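Local coordinates for protein IscA (Thermosynechococcus elongatus, PDB 1X0G) that binds a [2Fe-2S] cluster and probably acts as a scaffold on which iron-sulfur clusters are built before transfer to other proteins, at residues E49-P52 and T53-L56. Residues are numbered along the deposited sequence; the frame is centred on the assembly and turned at random.
Sequences EPKP and TDLL
Asp54 OD2 takes two partners: Lys51 N gives it a weak, bent hydrogen bond at 3.2 Å, with an N-H...O angle of 129°, while Arg29 NE makes a salt bridge to the same oxygen. A chi1 of -71° turns the carboxylate away from its own carbonyl carbon and back toward Lys51. On the main chain the return bond is much straighter, Asp54 N to Lys51 O at 2.9 Å and 171°. It closes a type I beta turn from Lys51 to Asp54, with Pro52 and Thr53 at the corners, and this turn leads the loop after strand 40-46 into strand 55-59, an outermost strand of its sheet within the chain. Putting an alanine at Asp54 would probably leave the Arg29 guanidinium without this negative mate and Lys51 N without the carboxylate it leans on. Beside the carboxylate, Pro50 CB sits 3.5 Å from Asp54 OD2, and the ring's CG meets Leu56 CD2 at 3.8 Å, the two side chains crossing at about a right angle. Both also touch Ala65 of strand 62-66, the neighbouring antiparallel strand. At the corner, Thr53 CG2 lies 4.0 Å from Lys51 CB, and Thr53 packs on Glu69 of the second subunit.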
ATOM      1  N   GLU C  49      -4.051  19.613 -19.633  1.00 62.17           N
ATOM      2  CA  GLU C  49      -3.643  20.728 -18.835  1.00 63.28           C
ATOM      3  C   GLU C  49      -3.185  20.109 -17.519  1.00 63.77           C
ATOM      4  O   GLU C  49      -3.388  18.902 -17.253  1.00 64.29           O
ATOM      5  CB  GLU C  49      -4.816  21.699 -18.638  1.00 63.78           C
ATOM      6  CG  GLU C  49      -5.820  21.105 -17.684  1.00 65.71           C
ATOM      7  CD  GLU C  49      -7.209  21.531 -17.968  1.00 65.53           C
ATOM      8  OE1 GLU C  49      -7.376  22.570 -18.648  1.00 67.17           O
ATOM      9  OE2 GLU C  49      -8.127  20.812 -17.496  1.00 65.40           O
ATOM     10  N   PRO C  50      -2.468  20.878 -16.712  1.00 63.76           N
ATOM     11  CA  PRO C  50      -2.111  20.161 -15.495  1.00 64.04           C
ATOM     12  C   PRO C  50      -3.072  20.631 -14.410  1.00 65.12           C
ATOM     13  O   PRO C  50      -3.785  21.654 -14.621  1.00 64.56           O
ATOM     14  CB  PRO C  50      -0.705  20.643 -15.233  1.00 63.41           C
ATOM     15  CG  PRO C  50      -0.686  22.082 -15.875  1.00 63.63           C
ATOM     16  CD  PRO C  50      -1.884  22.224 -16.780  1.00 62.73           C
ATOM     17  N   LYS C  51      -3.127  19.883 -13.306  1.00 65.92           N
ATOM     18  CA  LYS C  51      -3.898  20.253 -12.124  1.00 67.86           C
ATOM     19  C   LYS C  51      -3.296  21.546 -11.576  1.00 68.67           C
ATOM     20  O   LYS C  51      -2.055  21.667 -11.534  1.00 67.73           O
ATOM     21  CB  LYS C  51      -3.820  19.129 -11.097  1.00 68.33           C
ATOM     22  CG  LYS C  51      -4.600  17.949 -11.565  1.00 71.37           C
ATOM     23  CD  LYS C  51      -4.647  16.872 -10.514  1.00 78.23           C
ATOM     24  CE  LYS C  51      -5.535  15.686 -11.018  1.00 81.62           C
ATOM     25  NZ  LYS C  51      -4.785  14.686 -11.909  1.00 83.83           N
ATOM     26  N   PRO C  52      -4.156  22.528 -11.173  1.00 69.76           N
ATOM     27  CA  PRO C  52      -3.621  23.904 -10.871  1.00 70.92           C
ATOM     28  C   PRO C  52      -2.380  23.872  -9.941  1.00 71.63           C
ATOM     29  O   PRO C  52      -1.435  24.641 -10.078  1.00 71.86           O
ATOM     30  CB  PRO C  52      -4.802  24.644 -10.210  1.00 70.86           C
ATOM     31  CG  PRO C  52      -6.036  23.758 -10.402  1.00 71.27           C
ATOM     32  CD  PRO C  52      -5.609  22.394 -10.950  1.00 69.57           C
ATOM     33  N   THR C  53      -2.396  22.891  -9.062  1.00 72.54           N
ATOM     34  CA  THR C  53      -1.458  22.691  -7.991  1.00 73.11           C
ATOM     35  C   THR C  53      -0.117  21.965  -8.325  1.00 72.55           C
ATOM     36  O   THR C  53       0.759  21.829  -7.460  1.00 72.93           O
ATOM     37  CB  THR C  53      -2.228  21.921  -6.890  1.00 74.19           C
ATOM     38  OG1 THR C  53      -1.288  21.384  -5.962  1.00 76.13           O
ATOM     39  CG2 THR C  53      -3.115  20.752  -7.496  1.00 73.99           C
ATOM     40  N   ASP C  54       0.066  21.509  -9.566  1.00 71.44           N
ATOM     41  CA  ASP C  54       1.284  20.783  -9.943  1.00 69.27           C
ATOM     42  C   ASP C  54       2.474  21.723 -10.103  1.00 68.54           C
ATOM     43  O   ASP C  54       2.341  22.943 -10.326  1.00 67.75           O
ATOM     44  CB  ASP C  54       1.116  20.101 -11.307  1.00 69.41           C
ATOM     45  CG  ASP C  54       0.165  18.916 -11.304  1.00 68.62           C
ATOM     46  OD1 ASP C  54      -0.050  18.335 -10.208  1.00 74.34           O
ATOM     47  OD2 ASP C  54      -0.342  18.562 -12.418  1.00 61.69           O
ATOM     48  N   LEU C  55       3.645  21.114 -10.088  1.00 67.07           N
ATOM     49  CA  LEU C  55       4.873  21.859 -10.282  1.00 66.75           C
ATOM     50  C   LEU C  55       5.346  21.765 -11.697  1.00 67.10           C
ATOM     51  O   LEU C  55       5.741  20.699 -12.196  1.00 66.98           O
ATOM     52  CB  LEU C  55       5.968  21.467  -9.267  1.00 66.15           C
ATOM     53  CG  LEU C  55       5.454  21.785  -7.836  1.00 65.59           C
ATOM     54  CD1 LEU C  55       6.227  21.082  -6.781  1.00 60.76           C
ATOM     55  CD2 LEU C  55       5.279  23.349  -7.526  1.00 68.68           C
ATOM     56  N   LEU C  56       5.304  22.919 -12.344  1.00 67.08           N
ATOM     57  CA  LEU C  56       5.613  22.995 -13.751  1.00 66.97           C
ATOM     58  C   LEU C  56       7.110  23.088 -14.017  1.00 67.19           C
ATOM     59  O   LEU C  56       7.833  23.714 -13.246  1.00 67.13           O
ATOM     60  CB  LEU C  56       4.834  24.188 -14.351  1.00 66.13           C
ATOM     61  CG  LEU C  56       3.386  23.906 -13.938  1.00 65.62           C
ATOM     62  CD1 LEU C  56       2.412  25.020 -14.197  1.00 64.59           C
ATOM     63  CD2 LEU C  56       2.872  22.584 -14.515  1.00 62.70           C
TER